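Local coordinates for beta sliding clamp (Bartonella birtlesii LL-WM9, PDB 6PTR), which probably encircles DNA as a head-to-tail dimeric ring, tethering DNA polymerases and other proteins to it and so making replication processive, at residues V207-K212 with S249-G254; V262-N267 with L373-P378. One frame throughout, in Å; residues are numbered along the deposited sequence.

Both interactions reach the same eight-stranded antiparallel sheet, which runs from strand 207-210 at one edge, in the central domain, to strand 269-274 of the C-terminal domain at the other. Interaction 1 lies at that first edge, its centre about 12 Å from the centre of the chain; interaction 2 involves the interior strand 372-376, its centre about 23 Å from the same point. The centres of the two contacts are about 25 Å apart and they do not touch. Each is partly buried, but 207-212 with 249-254 buries 380 Å² against 189 Å² and combines apolar packing with a backbone hydrogen bond and a bridging water, whereas 262-267 with 373-378 meets through looser apolar contacts beside the bound peptide.

Interaction 1: residues V207-K212 with S249-G254; sequences VIIPRK and SKLVDG
With chi1 of I208 at -59°, its CG2 branch stands anti to the backbone N, where it meets V252; the first torsion of V252 sets CG2 beside that residue's own backbone N and facing the isoleucine. The two side chains cross at a slant, I208 CG2 lying 3.6 Å from V252 CB. L251 ends in a fork that is shared between two neighbours: CD1 packs 3.7 Å from V207 CG1, while CD2 comes 3.5 Å from I208 O.

The polar atoms of I208 are both matched to V252. V252 N donates to I208 O at 3.0 Å with an N-H...O angle of 172°, and the donor lies in the carbonyl plane. A water completes the pairing, donating to V252 O at 2.7 Å and accepting from I208 N. One direct and one water-mediated link therefore join segments whose end-to-end directions lie 115° apart, and no regular strand pairing forms between them. Further along, K250 O receives S249 OG in its carbonyl plane, on a lone pair, at 2.7 Å. The ring of P210 presses on the same oxygen, with P210 CG 3.1 Å from K250 O, a close carbon-oxygen approach.

P210 is the N-cap of helix 211-221, whose A213 touches S249 and whose V214 touches I209. Strand 207-210 pairs with strand 167-173 at the edge of one sheet, while strand 245-250 pairs with strands 237-242 and 59-69 in another; the contact thus joins, within the central domain, two eight-stranded sheets, one continuing into the N-terminal domain and the other into the C-terminal domain.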
ATOM      1  N   VAL C 207     -34.816  10.043  -1.374  1.00 19.85           N
ATOM      2  CA  VAL C 207     -34.180   9.176  -0.387  1.00 20.87           C
ATOM      3  C   VAL C 207     -32.675   9.413  -0.346  1.00 18.38           C
ATOM      4  O   VAL C 207     -32.056   9.896  -1.299  1.00 19.84           O
ATOM      5  CB  VAL C 207     -34.459   7.681  -0.662  1.00 20.41           C
ATOM      6  CG1 VAL C 207     -35.973   7.420  -0.752  1.00 23.76           C
ATOM      7  CG2 VAL C 207     -33.755   7.233  -1.945  1.00 20.09           C
ATOM      8  N   ILE C 208     -32.082   9.032   0.777  1.00 16.38           N
ATOM      9  CA  ILE C 208     -30.644   9.201   1.004  1.00 15.60           C
ATOM     10  C   ILE C 208     -30.017   7.816   0.971  1.00 21.17           C
ATOM     11  O   ILE C 208     -30.251   7.001   1.870  1.00 18.44           O
ATOM     12  CB  ILE C 208     -30.354   9.906   2.331  1.00 16.96           C
ATOM     13  CG1 ILE C 208     -31.015  11.285   2.360  1.00 18.11           C
ATOM     14  CG2 ILE C 208     -28.824  10.036   2.549  1.00 18.93           C
ATOM     15  CD1 ILE C 208     -30.980  11.910   3.764  1.00 20.03           C
ATOM     16  N   ILE C 209     -29.235   7.538  -0.071  1.00 15.55           N
ATOM     17  CA  ILE C 209     -28.567   6.242  -0.183  1.00 17.29           C
ATOM     18  C   ILE C 209     -27.294   6.280   0.650  1.00 20.06           C
ATOM     19  O   ILE C 209     -26.458   7.168   0.433  1.00 18.06           O
ATOM     20  CB  ILE C 209     -28.229   5.929  -1.643  1.00 21.08           C
ATOM     21  CG1 ILE C 209     -29.472   6.080  -2.514  1.00 21.33           C
ATOM     22  CG2 ILE C 209     -27.551   4.549  -1.723  1.00 20.63           C
ATOM     23  CD1 ILE C 209     -29.155   6.152  -4.029  1.00 21.30           C
ATOM     24  N   PRO C 210     -27.094   5.364   1.600  1.00 18.02           N
ATOM     25  CA  PRO C 210     -25.904   5.440   2.469  1.00 19.51           C
ATOM     26  C   PRO C 210     -24.588   5.317   1.708  1.00 16.80           C
ATOM     27  O   PRO C 210     -24.487   4.618   0.691  1.00 20.47           O
ATOM     28  CB  PRO C 210     -26.084   4.256   3.431  1.00 22.17           C
ATOM     29  CG  PRO C 210     -27.556   3.931   3.355  1.00 20.89           C
ATOM     30  CD  PRO C 210     -27.985   4.250   1.964  1.00 20.15           C
ATOM     31  N   ARG C 211     -23.585   6.026   2.232  1.00 17.40           N
ATOM     32  CA  ARG C 211     -22.227   6.019   1.693  1.00 22.33           C
ATOM     33  C   ARG C 211     -21.692   4.612   1.424  1.00 24.01           C
ATOM     34  O   ARG C 211     -21.082   4.370   0.374  1.00 20.82           O
ATOM     35  CB  ARG C 211     -21.312   6.765   2.673  1.00 32.38           C
ATOM     36  CG  ARG C 211     -19.865   6.828   2.272  1.00 43.24           C
ATOM     37  CD  ARG C 211     -19.126   7.884   3.084  1.00 46.25           C
ATOM     38  NE  ARG C 211     -19.372   7.772   4.519  1.00 49.13           N
ATOM     39  CZ  ARG C 211     -18.633   7.038   5.343  1.00 58.08           C
ATOM     40  NH1 ARG C 211     -18.917   7.000   6.636  1.00 66.51           N
ATOM     41  NH2 ARG C 211     -17.610   6.336   4.870  1.00 56.78           N
ATOM     42  N   LYS C 212     -21.912   3.661   2.345  1.00 21.39           N
ATOM     43  CA  LYS C 212     -21.350   2.320   2.129  1.00 21.70           C
ATOM     44  C   LYS C 212     -21.982   1.628   0.929  1.00 20.05           C
ATOM     45  O   LYS C 212     -21.278   0.976   0.145  1.00 21.72           O
ATOM     46  CB  LYS C 212     -21.503   1.439   3.374  1.00 22.05           C
ATOM     47  CG  LYS C 212     -20.965  -0.011   3.158  1.00 23.31           C
ATOM     48  CD  LYS C 212     -20.847  -0.748   4.474  1.00 28.17           C
ATOM     49  CE  LYS C 212     -20.115  -2.103   4.313  1.00 22.71           C
ATOM     50  NZ  LYS C 212     -20.008  -2.829   5.586  1.00 25.56           N
ATOM     51  N   SER C 249     -30.141  -2.153   0.542  1.00 19.90           N
ATOM     52  CA  SER C 249     -29.603  -1.271   1.571  1.00 18.95           C
ATOM     53  C   SER C 249     -30.732  -0.580   2.309  1.00 24.58           C
ATOM     54  O   SER C 249     -31.740  -0.202   1.704  1.00 22.28           O
ATOM     55  CB  SER C 249     -28.681  -0.212   0.972  1.00 21.05           C
ATOM     56  OG  SER C 249     -28.151   0.622   2.013  1.00 20.18           O
ATOM     57  N   LYS C 250     -30.570  -0.430   3.619  1.00 19.88           N
ATOM     58  CA  LYS C 250     -31.389   0.548   4.321  1.00 20.21           C
ATOM     59  C   LYS C 250     -31.120   1.924   3.732  1.00 20.69           C
ATOM     60  O   LYS C 250     -30.085   2.172   3.119  1.00 22.56           O
ATOM     61  CB  LYS C 250     -31.085   0.538   5.818  1.00 21.06           C
ATOM     62  CG  LYS C 250     -31.629  -0.703   6.498  1.00 27.80           C
ATOM     63  CD  LYS C 250     -31.243  -0.793   7.962  1.00 31.82           C
ATOM     64  CE  LYS C 250     -31.608  -2.163   8.501  1.00 36.38           C
ATOM     65  NZ  LYS C 250     -31.134  -2.364   9.895  1.00 51.31           N
ATOM     66  N   LEU C 251     -32.086   2.815   3.893  1.00 23.51           N
ATOM     67  CA  LEU C 251     -31.900   4.211   3.532  1.00 18.77           C
ATOM     68  C   LEU C 251     -31.580   4.982   4.799  1.00 23.29           C
ATOM     69  O   LEU C 251     -31.918   4.551   5.900  1.00 23.80           O
ATOM     70  CB  LEU C 251     -33.154   4.770   2.851  1.00 21.36           C
ATOM     71  CG  LEU C 251     -33.387   4.128   1.472  1.00 26.27           C
ATOM     72  CD1 LEU C 251     -34.797   4.394   0.955  1.00 27.79           C
ATOM     73  CD2 LEU C 251     -32.348   4.631   0.461  1.00 25.02           C
ATOM     74  N   VAL C 252     -30.900   6.112   4.644  1.00 19.03           N
ATOM     75  CA  VAL C 252     -30.601   6.932   5.817  1.00 19.13           C
ATOM     76  C   VAL C 252     -31.889   7.554   6.328  1.00 21.54           C
ATOM     77  O   VAL C 252     -32.625   8.191   5.566  1.00 26.06           O
ATOM     78  CB  VAL C 252     -29.565   8.008   5.468  1.00 21.03           C
ATOM     79  CG1 VAL C 252     -29.296   8.903   6.689  1.00 23.05           C
ATOM     80  CG2 VAL C 252     -28.288   7.377   4.965  1.00 20.56           C
ATOM     81  N   ASP C 253     -32.150   7.403   7.627  1.00 23.53           N
ATOM     82  CA  ASP C 253     -33.387   7.878   8.250  1.00 27.40           C
ATOM     83  C   ASP C 253     -33.160   9.314   8.697  1.00 26.83           C
ATOM     84  O   ASP C 253     -32.823   9.588   9.850  1.00 33.15           O
ATOM     85  CB  ASP C 253     -33.784   6.977   9.417  1.00 28.80           C
ATOM     86  CG  ASP C 253     -35.093   7.393  10.060  1.00 42.22           C
ATOM     87  OD1 ASP C 253     -35.721   8.353   9.573  1.00 44.90           O
ATOM     88  OD2 ASP C 253     -35.494   6.754  11.056  1.00 50.75           O
ATOM     89  N   GLY C 254     -33.374  10.241   7.773  1.00 27.51           N
ATOM     90  CA  GLY C 254     -33.219  11.657   8.052  1.00 27.92           C
ATOM     91  C   GLY C 254     -33.729  12.454   6.873  1.00 28.94           C
ATOM     92  O   GLY C 254     -34.165  11.902   5.860  1.00 32.11           O
TER
HETATM   93  O   HOH W   1     -33.786   8.508   3.205  1.00 19.51           O

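Interaction 2: residues V262-N267 with L373-P378; sequences VIPLGN and LYVLMP
I263, P264 and V375 meet through carbon alone, and the polar hold on their loop comes at N267, whose ND2 donates to two backbone carbonyls, M354 O and P361 O. That double grip ties the far end of 262-267 to neighbouring parts of the C-terminal domain, and P361 also touches the side chain of V375.

Across the contact itself, V375 is the hub. Its chi1 of -176° holds CG1 anti to the backbone N and leaves CG2 beside it, spreading both methyls before the loop. P264 meets this fork with its CD atom, 4.0 Å from V375 CG1 and 4.1 Å from V375 CG2. The side chain of I263 crosses that of V375 at about a right angle, with I263 CG1 4.1 Å from V375 CG2. The isoleucine also crosses L373 obliquely: I263 CG2 lies 4.0 Å from L373 CD1, and I263 CD1 is nearly as close to it. V262 adds its backbone oxygen, 3.9 Å from V375 CG1. Contacts of this length indicate light van der Waals packing.

V262 and V375 also pack on apolar side chains of the bound griselimycin, and M377 on its backbone, placing the contact at the wall of the peptide-binding pocket. Strand 372-376 runs between strands 189-196 and 362-366; L373 and V375 point to the loop, while Y374 and L376 alternate with them and pack on helix 336-345.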
ATOM      1  N   VAL C 262     -27.922  26.640  -1.768  1.00 18.42           N
ATOM      2  CA  VAL C 262     -26.489  26.948  -1.806  1.00 22.82           C
ATOM      3  C   VAL C 262     -25.922  27.034  -3.211  1.00 27.15           C
ATOM      4  O   VAL C 262     -24.747  27.395  -3.365  1.00 29.30           O
ATOM      5  CB  VAL C 262     -25.642  25.954  -0.987  1.00 22.54           C
ATOM      6  CG1 VAL C 262     -26.263  25.734   0.367  1.00 21.41           C
ATOM      7  CG2 VAL C 262     -25.432  24.625  -1.721  1.00 20.53           C
ATOM      8  N   ILE C 263     -26.707  26.736  -4.238  1.00 19.61           N
ATOM      9  CA  ILE C 263     -26.154  26.704  -5.586  1.00 19.68           C
ATOM     10  C   ILE C 263     -26.218  28.113  -6.150  1.00 23.41           C
ATOM     11  O   ILE C 263     -27.311  28.651  -6.369  1.00 26.75           O
ATOM     12  CB  ILE C 263     -26.900  25.672  -6.460  1.00 23.33           C
ATOM     13  CG1 ILE C 263     -26.728  24.280  -5.847  1.00 28.54           C
ATOM     14  CG2 ILE C 263     -26.390  25.715  -7.888  1.00 25.43           C
ATOM     15  CD1 ILE C 263     -27.391  23.174  -6.614  1.00 34.25           C
ATOM     16  N   PRO C 264     -25.085  28.776  -6.345  1.00 26.32           N
ATOM     17  CA  PRO C 264     -25.120  30.191  -6.717  1.00 25.21           C
ATOM     18  C   PRO C 264     -25.372  30.313  -8.209  1.00 38.73           C
ATOM     19  O   PRO C 264     -24.493  30.042  -9.031  1.00 56.84           O
ATOM     20  CB  PRO C 264     -23.718  30.688  -6.321  1.00 28.02           C
ATOM     21  CG  PRO C 264     -22.844  29.513  -6.461  1.00 23.22           C
ATOM     22  CD  PRO C 264     -23.704  28.265  -6.229  1.00 24.57           C
ATOM     23  N   LEU C 265     -26.583  30.681  -8.565  1.00 39.53           N
ATOM     24  CA  LEU C 265     -26.860  30.868  -9.980  1.00 48.40           C
ATOM     25  C   LEU C 265     -26.640  32.301 -10.429  1.00 48.30           C
ATOM     26  O   LEU C 265     -26.654  32.564 -11.636  1.00 55.35           O
ATOM     27  CB  LEU C 265     -28.283  30.408 -10.308  1.00 55.25           C
ATOM     28  CG  LEU C 265     -28.499  28.904 -10.083  1.00 52.31           C
ATOM     29  CD1 LEU C 265     -29.904  28.479 -10.495  1.00 54.33           C
ATOM     30  CD2 LEU C 265     -27.428  28.049 -10.801  1.00 45.89           C
ATOM     31  N   GLY C 266     -26.399  33.221  -9.504  1.00 46.04           N
ATOM     32  CA  GLY C 266     -26.169  34.602  -9.847  1.00 43.15           C
ATOM     33  C   GLY C 266     -24.733  35.079  -9.882  1.00 35.17           C
ATOM     34  O   GLY C 266     -24.512  36.260 -10.148  1.00 35.60           O
ATOM     35  N   ASN C 267     -23.749  34.215  -9.619  1.00 35.96           N
ATOM     36  CA  ASN C 267     -22.355  34.658  -9.627  1.00 34.25           C
ATOM     37  C   ASN C 267     -21.989  35.261 -10.977  1.00 36.86           C
ATOM     38  O   ASN C 267     -22.359  34.729 -12.024  1.00 40.92           O
ATOM     39  CB  ASN C 267     -21.421  33.486  -9.314  1.00 28.44           C
ATOM     40  CG  ASN C 267     -21.461  33.074  -7.874  1.00 26.61           C
ATOM     41  OD1 ASN C 267     -22.232  33.613  -7.075  1.00 30.27           O
ATOM     42  ND2 ASN C 267     -20.634  32.089  -7.521  1.00 25.67           N
ATOM     43  N   LEU C 373     -22.934  19.939 -12.068  1.00 23.46           N
ATOM     44  CA  LEU C 373     -22.269  21.127 -11.556  1.00 21.64           C
ATOM     45  C   LEU C 373     -21.683  20.814 -10.191  1.00 24.20           C
ATOM     46  O   LEU C 373     -22.142  19.913  -9.484  1.00 23.23           O
ATOM     47  CB  LEU C 373     -23.212  22.332 -11.464  1.00 25.72           C
ATOM     48  CG  LEU C 373     -24.473  22.250 -10.598  1.00 27.24           C
ATOM     49  CD1 LEU C 373     -24.180  22.631  -9.133  1.00 22.34           C
ATOM     50  CD2 LEU C 373     -25.598  23.121 -11.183  1.00 31.41           C
ATOM     51  N   TYR C 374     -20.679  21.592  -9.819  1.00 19.55           N
ATOM     52  CA  TYR C 374     -20.077  21.474  -8.511  1.00 18.20           C
ATOM     53  C   TYR C 374     -20.108  22.834  -7.832  1.00 20.01           C
ATOM     54  O   TYR C 374     -20.051  23.882  -8.487  1.00 21.45           O
ATOM     55  CB  TYR C 374     -18.642  20.955  -8.610  1.00 23.71           C
ATOM     56  CG  TYR C 374     -18.605  19.660  -9.348  1.00 20.83           C
ATOM     57  CD1 TYR C 374     -18.972  18.480  -8.702  1.00 25.66           C
ATOM     58  CD2 TYR C 374     -18.278  19.611 -10.701  1.00 19.84           C
ATOM     59  CE1 TYR C 374     -18.982  17.282  -9.366  1.00 26.17           C
ATOM     60  CE2 TYR C 374     -18.283  18.395 -11.391  1.00 23.52           C
ATOM     61  CZ  TYR C 374     -18.645  17.240 -10.710  1.00 29.96           C
ATOM     62  OH  TYR C 374     -18.659  16.046 -11.374  1.00 31.13           O
ATOM     63  N   VAL C 375     -20.219  22.811  -6.515  1.00 16.84           N
ATOM     64  CA  VAL C 375     -20.140  24.023  -5.714  1.00 16.12           C
ATOM     65  C   VAL C 375     -19.032  23.844  -4.682  1.00 17.91           C
ATOM     66  O   VAL C 375     -18.891  22.776  -4.077  1.00 18.02           O
ATOM     67  CB  VAL C 375     -21.490  24.329  -5.037  1.00 16.70           C
ATOM     68  CG1 VAL C 375     -21.419  25.659  -4.280  1.00 18.01           C
ATOM     69  CG2 VAL C 375     -22.610  24.356  -6.044  1.00 18.17           C
ATOM     70  N   LEU C 376     -18.243  24.892  -4.479  1.00 15.97           N
ATOM     71  CA  LEU C 376     -17.174  24.807  -3.490  1.00 17.29           C
ATOM     72  C   LEU C 376     -17.152  26.078  -2.653  1.00 14.78           C
ATOM     73  O   LEU C 376     -17.097  27.189  -3.196  1.00 15.81           O
ATOM     74  CB  LEU C 376     -15.822  24.607  -4.171  1.00 15.61           C
ATOM     75  CG  LEU C 376     -14.629  24.506  -3.219  1.00 18.16           C
ATOM     76  CD1 LEU C 376     -14.773  23.283  -2.332  1.00 15.77           C
ATOM     77  CD2 LEU C 376     -13.346  24.455  -4.035  1.00 19.75           C
ATOM     78  N   MET C 377     -17.188  25.904  -1.318  1.00 14.62           N
ATOM     79  CA  MET C 377     -17.120  27.053  -0.419  1.00 15.03           C
ATOM     80  C   MET C 377     -15.679  27.540  -0.305  1.00 14.85           C
ATOM     81  O   MET C 377     -14.759  26.733  -0.197  1.00 16.79           O
ATOM     82  CB  MET C 377     -17.635  26.679   0.975  1.00 14.11           C
ATOM     83  CG  MET C 377     -18.005  27.902   1.861  1.00 14.52           C
ATOM     84  SD  MET C 377     -19.381  28.811   1.125  1.00 17.20           S
ATOM     85  CE  MET C 377     -19.508  30.168   2.276  1.00 20.14           C
ATOM     86  N   PRO C 378     -15.442  28.842  -0.325  1.00 15.45           N
ATOM     87  CA  PRO C 378     -14.077  29.338  -0.095  1.00 13.49           C
ATOM     88  C   PRO C 378     -13.667  29.207   1.364  1.00 16.02           C
ATOM     89  O   PRO C 378     -14.469  28.901   2.248  1.00 17.61           O
ATOM     90  CB  PRO C 378     -14.137  30.812  -0.501  1.00 17.71           C
ATOM     91  CG  PRO C 378     -15.579  31.173  -0.461  1.00 22.14           C
ATOM     92  CD  PRO C 378     -16.352  29.898  -0.772  1.00 15.20           C
TER